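PDB 1LKX: myosin IE heavy chain from Dictyostelium discoideum, which binds actin filaments and hydrolyses ATP as a single-headed motor of the first myosin class, and may move membranes relative to actin, this chain being its motor domain. Local coordinates for residues K33-Y38 with P50-N55; L54-E59 with P74-A79. One frame throughout, in Å; residues are numbered along the deposited sequence.

Contact 1 of 2, residues K33-Y38 with P50-N55. With ADP (adenosine-5'-diphosphate), chain G.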
loop_
_atom_site.group_PDB
_atom_site.type_symbol
_atom_site.label_atom_id
_atom_site.label_comp_id
_atom_site.label_asym_id
_atom_site.label_seq_id
_atom_site.Cartn_x
_atom_site.Cartn_y
_atom_site.Cartn_z
ATOM N N LYS A 33 -20.223 -7.136 15.594
ATOM C CA LYS A 33 -20.812 -8.424 15.904
ATOM C C LYS A 33 -22.101 -8.659 15.114
ATOM O O LYS A 33 -22.482 -9.806 14.864
ATOM C CB LYS A 33 -21.090 -8.517 17.405
ATOM C CG LYS A 33 -20.511 -9.755 18.082
ATOM C CD LYS A 33 -19.040 -9.576 18.438
ATOM C CE LYS A 33 -18.507 -10.749 19.282
ATOM N NZ LYS A 33 -17.143 -10.498 19.879
ATOM N N SER A 34 -22.770 -7.575 14.724
ATOM C CA SER A 34 -24.014 -7.683 13.956
ATOM C C SER A 34 -23.843 -7.353 12.463
ATOM O O SER A 34 -24.795 -6.932 11.789
ATOM C CB SER A 34 -25.097 -6.787 14.567
ATOM O OG SER A 34 -24.715 -5.424 14.566
ATOM N N ASP A 35 -22.621 -7.547 11.966
ATOM C CA ASP A 35 -22.286 -7.307 10.571
ATOM C C ASP A 35 -22.423 -5.868 10.091
ATOM O O ASP A 35 -22.802 -5.625 8.949
ATOM C CB ASP A 35 -23.111 -8.236 9.680
ATOM C CG ASP A 35 -22.697 -9.687 9.823
ATOM O OD1 ASP A 35 -23.344 -10.564 9.202
ATOM O OD2 ASP A 35 -21.716 -9.947 10.558
ATOM N N ASN A 36 -22.116 -4.915 10.958
ATOM C CA ASN A 36 -22.172 -3.513 10.578
ATOM C C ASN A 36 -20.744 -3.013 10.543
ATOM O O ASN A 36 -20.321 -2.241 11.400
ATOM C CB ASN A 36 -22.983 -2.721 11.595
ATOM C CG ASN A 36 -24.482 -2.854 11.378
ATOM O OD1 ASN A 36 -25.042 -2.275 10.442
ATOM N ND2 ASN A 36 -25.138 -3.625 12.242
ATOM N N ILE A 37 -20.005 -3.485 9.544
ATOM C CA ILE A 37 -18.601 -3.147 9.354
ATOM C C ILE A 37 -18.285 -1.651 9.424
ATOM O O ILE A 37 -17.332 -1.231 10.086
ATOM C CB ILE A 37 -18.120 -3.585 7.985
ATOM C CG1 ILE A 37 -18.776 -4.888 7.569
ATOM C CG2 ILE A 37 -16.627 -3.727 7.992
ATOM C CD1 ILE A 37 -18.606 -5.110 6.069
ATOM N N TYR A 38 -19.087 -0.858 8.724
ATOM C CA TYR A 38 -18.864 0.575 8.631
ATOM C C TYR A 38 -19.545 1.473 9.648
ATOM O O TYR A 38 -20.698 1.274 10.004
ATOM C CB TYR A 38 -19.238 1.043 7.219
ATOM C CG TYR A 38 -18.541 0.278 6.117
ATOM C CD1 TYR A 38 -17.194 0.506 5.816
ATOM C CD2 TYR A 38 -19.223 -0.701 5.400
ATOM C CE1 TYR A 38 -16.552 -0.222 4.832
ATOM C CE2 TYR A 38 -18.594 -1.438 4.420
ATOM C CZ TYR A 38 -17.265 -1.195 4.138
ATOM O OH TYR A 38 -16.669 -1.926 3.141
ATOM N N PRO A 50 -14.686 -8.056 8.271
ATOM C CA PRO A 50 -15.714 -9.058 8.551
ATOM C C PRO A 50 -15.184 -10.474 8.517
ATOM O O PRO A 50 -15.633 -11.338 9.263
ATOM C CB PRO A 50 -16.730 -8.841 7.436
ATOM C CG PRO A 50 -16.479 -7.465 6.994
ATOM C CD PRO A 50 -14.991 -7.365 7.015
ATOM N N PHE A 51 -14.227 -10.702 7.636
ATOM C CA PHE A 51 -13.658 -12.022 7.458
ATOM C C PHE A 51 -14.708 -12.998 6.920
ATOM O O PHE A 51 -14.764 -14.160 7.308
ATOM C CB PHE A 51 -13.048 -12.517 8.768
ATOM C CG PHE A 51 -11.720 -11.898 9.071
ATOM C CD1 PHE A 51 -10.695 -11.921 8.124
ATOM C CD2 PHE A 51 -11.483 -11.284 10.291
ATOM C CE1 PHE A 51 -9.451 -11.340 8.389
ATOM C CE2 PHE A 51 -10.239 -10.696 10.567
ATOM C CZ PHE A 51 -9.224 -10.728 9.609
ATOM N N LYS A 52 -15.536 -12.497 6.009
ATOM C CA LYS A 52 -16.588 -13.276 5.367
ATOM C C LYS A 52 -17.392 -12.339 4.456
ATOM O O LYS A 52 -17.384 -11.121 4.638
ATOM C CB LYS A 52 -17.509 -13.919 6.407
ATOM C CG LYS A 52 -18.369 -12.938 7.155
ATOM C CD LYS A 52 -19.505 -13.663 7.844
ATOM C CE LYS A 52 -20.538 -12.695 8.402
ATOM N NZ LYS A 52 -21.724 -13.422 8.943
ATOM N N ASN A 53 -18.089 -12.903 3.478
ATOM C CA ASN A 53 -18.850 -12.077 2.554
ATOM C C ASN A 53 -20.117 -11.510 3.139
ATOM O O ASN A 53 -20.913 -12.231 3.716
ATOM C CB ASN A 53 -19.223 -12.864 1.299
ATOM C CG ASN A 53 -18.016 -13.338 0.530
ATOM O OD1 ASN A 53 -17.114 -12.553 0.212
ATOM N ND2 ASN A 53 -17.987 -14.630 0.218
ATOM N N LEU A 54 -20.292 -10.207 2.982
ATOM C CA LEU A 54 -21.496 -9.527 3.434
ATOM C C LEU A 54 -22.163 -9.018 2.163
ATOM O O LEU A 54 -21.622 -8.160 1.462
ATOM C CB LEU A 54 -21.153 -8.365 4.368
ATOM C CG LEU A 54 -20.953 -8.756 5.829
ATOM C CD1 LEU A 54 -19.911 -9.846 5.930
ATOM C CD2 LEU A 54 -20.534 -7.544 6.631
ATOM N N ASN A 55 -23.329 -9.563 1.852
ATOM C CA ASN A 55 -24.023 -9.164 0.642
ATOM C C ASN A 55 -24.471 -7.708 0.712
ATOM O O ASN A 55 -25.664 -7.419 0.738
ATOM C CB ASN A 55 -25.218 -10.089 0.399
ATOM C CG ASN A 55 -25.611 -10.151 -1.061
ATOM O OD1 ASN A 55 -24.764 -10.356 -1.933
ATOM N ND2 ASN A 55 -26.901 -9.984 -1.338
HETATM P PB ADP G . -4.890 -5.488 3.539
HETATM O O1B ADP G . -4.977 -4.803 2.221
HETATM O O2B ADP G . -3.705 -6.294 3.804
HETATM O O3B ADP G . -5.086 -4.350 4.551
HETATM P PA ADP G . -7.020 -7.126 2.654
HETATM O O1A ADP G . -7.907 -6.136 2.026
HETATM O O2A ADP G . -6.091 -7.898 1.786
HETATM O O3A ADP G . -6.086 -6.473 3.763
HETATM O "O5'" ADP G . -7.977 -8.080 3.460
HETATM C "C5'" ADP G . -7.385 -9.288 3.944
HETATM C "C4'" ADP G . -8.405 -10.340 3.770
HETATM O "O4'" ADP G . -9.446 -9.884 4.583
HETATM C "C3'" ADP G . -9.051 -10.374 2.440
HETATM O "O3'" ADP G . -8.277 -10.813 1.328
HETATM C "C2'" ADP G . -10.335 -11.078 2.790
HETATM O "O2'" ADP G . -10.237 -12.473 2.919
HETATM C "C1'" ADP G . -10.681 -10.310 4.033
HETATM N N9 ADP G . -11.507 -9.115 3.813
HETATM C C8 ADP G . -11.197 -7.796 4.018
HETATM N N7 ADP G . -12.200 -6.995 3.864
HETATM C C5 ADP G . -13.241 -7.839 3.539
HETATM C C6 ADP G . -14.580 -7.577 3.262
HETATM N N6 ADP G . -15.018 -6.352 3.197
HETATM N N1 ADP G . -15.419 -8.665 2.970
HETATM C C2 ADP G . -14.881 -9.966 2.959
HETATM N N3 ADP G . -13.606 -10.296 3.206
HETATM C C4 ADP G . -12.834 -9.160 3.501
#
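Ile37 fills the angle between Pro50 and Leu54, and these three buried residues make the apolar part of the contact. Its side chain crosses the proline ring at about a right angle, with Ile37 CG2 3.9 Å from Pro50 CG and the longer branch also lying against that corner of the ring. That longer branch starts from CG1, which stands beside the backbone N (chi1 -36°), and runs on toward the end of Leu54, tip to tip, though the spacing of the two ends in the model is doubtful. Leu54 CD2 also packs against Asp35, 4.1 Å from Asp35 CB and 3.8 Å from Asp35 O.

The polar part lies toward the surface. Lys52 stretches out beyond CG and crosses the side chain of Asp35 at about a right angle, forming a salt bridge with NZ 3.3 Å from Asp35 OD1; as a hydrogen bond it is weak. Asp35 is the C' residue of the Schellman motif that ends helix 21-33, its positive phi turning the chain toward strand 38-40.

The ligand lies beyond Pro50. Pro50 CD stands over the adenine face, 3.8 Å from C6 of ADP, while Lys52 O comes within 3.2 Å of C2 of ADP, from above the base plane. Residues 50-55 belong to the purine-binding loop of the myosin motor, and Asn49, just before them, is hydrogen-bonded to the nucleotide.

Pro50 is thus backed by Ile37 while its CD packs on the base, so on this side the adenine is probably held by van der Waals packing and fit, and the Asp35-Lys52 pair probably adds only a modest electrostatic tie nearer the surface.

Contact 2 of 2, residues L54-E59 with P74-A79; sequences LNIYKE and PPHMYA. Unlike the reference sequence in segment 74-79: Met77 (reference Ile).
Tyr57 meets Tyr78 at its ring edge: the hydroxyl of Tyr78 lies near the plane of the Tyr57 ring, 3.4 Å from Tyr57 CB. One face of Tyr57 is covered by its own neighbour, with Ile56 CG1 over the ring centre. His76 approaches the same ring obliquely, the planes at 64° and the centroids 5.5 Å apart, with His76 NE2 3.8 Å from Tyr57 CD1. Tyr78 takes His76 NE2 over the centre of one face and has Lys58 O at its edge, near the plane.

His76 CG is anti to the backbone N (chi1 -172°), which carries the imidazole across to residues 56 and 57; there Ile56 CD1 packs 3.8 Å from His76 CE1. Trimming this residue to an alanine would probably open a gap beside Ile56 and Tyr57 and leave the ring of Tyr78 without the cover on that face.

Polar atoms find partners outside: Gln116 of helix 107-121 bonds both Tyr78 OH and Tyr57 O, Tyr57 OH is hydrogen-bonded to Tyr38 OH, and Lys113 makes a cation-pi contact with the Tyr57 ring.

The contact joins the loop before helix 59-65 to the start of helix 77-91. Between these segments the grip is van der Waals and aromatic, and the tilt of Tyr57, a residue of the ADP pocket, is likely to depend on that packing together with the outside polar ties.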
loop_
_atom_site.group_PDB
_atom_site.type_symbol
_atom_site.label_atom_id
_atom_site.label_comp_id
_atom_site.label_asym_id
_atom_site.label_seq_id
_atom_site.Cartn_x
_atom_site.Cartn_y
_atom_site.Cartn_z
ATOM N N LEU A 54 -20.292 -10.207 2.982
ATOM C CA LEU A 54 -21.496 -9.527 3.434
ATOM C C LEU A 54 -22.163 -9.018 2.163
ATOM O O LEU A 54 -21.622 -8.160 1.462
ATOM C CB LEU A 54 -21.153 -8.365 4.368
ATOM C CG LEU A 54 -20.953 -8.756 5.829
ATOM C CD1 LEU A 54 -19.911 -9.846 5.930
ATOM C CD2 LEU A 54 -20.534 -7.544 6.631
ATOM N N ASN A 55 -23.329 -9.563 1.852
ATOM C CA ASN A 55 -24.023 -9.164 0.642
ATOM C C ASN A 55 -24.471 -7.708 0.712
ATOM O O ASN A 55 -25.664 -7.419 0.738
ATOM C CB ASN A 55 -25.218 -10.089 0.399
ATOM C CG ASN A 55 -25.611 -10.151 -1.061
ATOM O OD1 ASN A 55 -24.764 -10.356 -1.933
ATOM N ND2 ASN A 55 -26.901 -9.984 -1.338
ATOM N N ILE A 56 -23.502 -6.797 0.731
ATOM C CA ILE A 56 -23.789 -5.371 0.797
ATOM C C ILE A 56 -23.018 -4.584 -0.254
ATOM O O ILE A 56 -22.918 -3.361 -0.176
ATOM C CB ILE A 56 -23.438 -4.809 2.175
ATOM C CG1 ILE A 56 -21.930 -4.658 2.308
ATOM C CG2 ILE A 56 -23.936 -5.753 3.246
ATOM C CD1 ILE A 56 -21.501 -4.091 3.621
ATOM N N TYR A 57 -22.475 -5.291 -1.240
ATOM C CA TYR A 57 -21.713 -4.645 -2.293
ATOM C C TYR A 57 -22.312 -4.942 -3.658
ATOM O O TYR A 57 -21.601 -5.116 -4.647
ATOM C CB TYR A 57 -20.270 -5.116 -2.240
ATOM C CG TYR A 57 -19.605 -4.861 -0.914
ATOM C CD1 TYR A 57 -19.349 -3.566 -0.474
ATOM C CD2 TYR A 57 -19.226 -5.923 -0.095
ATOM C CE1 TYR A 57 -18.727 -3.334 0.750
ATOM C CE2 TYR A 57 -18.604 -5.707 1.131
ATOM C CZ TYR A 57 -18.355 -4.410 1.550
ATOM O OH TYR A 57 -17.737 -4.189 2.764
ATOM N N LYS A 58 -23.634 -4.985 -3.701
ATOM C CA LYS A 58 -24.363 -5.247 -4.929
ATOM C C LYS A 58 -24.646 -3.936 -5.651
ATOM O O LYS A 58 -24.828 -2.898 -5.014
ATOM C CB LYS A 58 -25.682 -5.929 -4.597
ATOM C CG LYS A 58 -25.531 -7.197 -3.782
ATOM C CD LYS A 58 -26.877 -7.705 -3.261
ATOM C CE LYS A 58 -27.331 -6.966 -1.995
ATOM N NZ LYS A 58 -27.697 -5.527 -2.188
ATOM N N GLU A 59 -24.687 -3.992 -6.983
ATOM C CA GLU A 59 -24.956 -2.814 -7.816
ATOM C C GLU A 59 -26.181 -2.049 -7.311
ATOM O O GLU A 59 -26.257 -0.829 -7.407
ATOM C CB GLU A 59 -25.162 -3.245 -9.271
ATOM C CG GLU A 59 -25.718 -4.666 -9.416
ATOM C CD GLU A 59 -26.837 -4.981 -8.419
ATOM O OE1 GLU A 59 -27.919 -4.353 -8.498
ATOM O OE2 GLU A 59 -26.631 -5.859 -7.548
ATOM N N PRO A 74 -27.360 4.118 5.947
ATOM C CA PRO A 74 -26.430 3.451 6.860
ATOM C C PRO A 74 -24.982 3.678 6.437
ATOM O O PRO A 74 -24.670 3.721 5.246
ATOM C CB PRO A 74 -26.821 1.984 6.732
ATOM C CG PRO A 74 -28.250 2.044 6.400
ATOM C CD PRO A 74 -28.329 3.154 5.406
ATOM N N PRO A 75 -24.076 3.825 7.407
ATOM C CA PRO A 75 -22.677 4.039 7.049
ATOM C C PRO A 75 -22.223 2.980 6.051
ATOM O O PRO A 75 -22.493 1.783 6.233
ATOM C CB PRO A 75 -21.970 3.912 8.388
ATOM C CG PRO A 75 -22.981 4.467 9.327
ATOM C CD PRO A 75 -24.250 3.813 8.863
ATOM N N HIS A 76 -21.561 3.414 4.986
ATOM C CA HIS A 76 -21.078 2.475 3.991
ATOM C C HIS A 76 -19.954 3.065 3.172
ATOM O O HIS A 76 -19.915 4.265 2.897
ATOM C CB HIS A 76 -22.209 2.040 3.051
ATOM C CG HIS A 76 -21.833 0.934 2.107
ATOM N ND1 HIS A 76 -22.309 -0.354 2.240
ATOM C CD2 HIS A 76 -21.027 0.924 1.020
ATOM C CE1 HIS A 76 -21.813 -1.108 1.277
ATOM N NE2 HIS A 76 -21.031 -0.357 0.523
ATOM N N MET A 77 -19.041 2.180 2.795
ATOM C CA MET A 77 -17.895 2.509 1.981
ATOM C C MET A 77 -18.319 3.366 0.781
ATOM O O MET A 77 -17.628 4.305 0.385
ATOM C CB MET A 77 -17.276 1.209 1.491
ATOM C CG MET A 77 -15.960 1.397 0.830
ATOM S SD MET A 77 -14.842 2.127 2.015
ATOM C CE MET A 77 -15.062 3.950 1.642
ATOM N N TYR A 78 -19.474 3.040 0.212
ATOM C CA TYR A 78 -19.977 3.753 -0.945
ATOM C C TYR A 78 -20.242 5.223 -0.728
ATOM O O TYR A 78 -20.062 6.031 -1.639
ATOM C CB TYR A 78 -21.241 3.095 -1.453
ATOM C CG TYR A 78 -21.025 1.725 -2.039
ATOM C CD1 TYR A 78 -19.756 1.269 -2.368
ATOM C CD2 TYR A 78 -22.106 0.879 -2.279
ATOM C CE1 TYR A 78 -19.571 0.006 -2.920
ATOM C CE2 TYR A 78 -21.930 -0.392 -2.833
ATOM C CZ TYR A 78 -20.667 -0.821 -3.149
ATOM O OH TYR A 78 -20.496 -2.075 -3.683
ATOM N N ALA A 79 -20.676 5.570 0.473
ATOM C CA ALA A 79 -20.968 6.957 0.786
ATOM C C ALA A 79 -19.712 7.798 0.617
ATOM O O ALA A 79 -19.776 8.965 0.244
ATOM C CB ALA A 79 -21.479 7.063 2.208
#

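How the contacts relate
Segments 50-55 and 54-59 run on from one another, sharing Leu54 and Asn55, and bring the purine-binding loop into both contacts, whose centres are about 10 Å apart. Contacts 1 and 2 are joined directly by a probable hydrogen bond, Tyr38 OH to Tyr57 OH at 2.5 Å. Around it Ile37 CD1 packs 3.5 Å from Tyr57 OH, and Tyr38 CZ lies 3.6 Å from Met77 CB, a position where the reference sequence has isoleucine. Both contacts reach the adenine end of the nucleotide, through Pro50 and Lys52 in the first and through Tyr57, whose side chain is about 4 Å from ADP, in the second. Magnesium and vanadate lie farther off, about 13 and 14 Å from the side chain of Pro50.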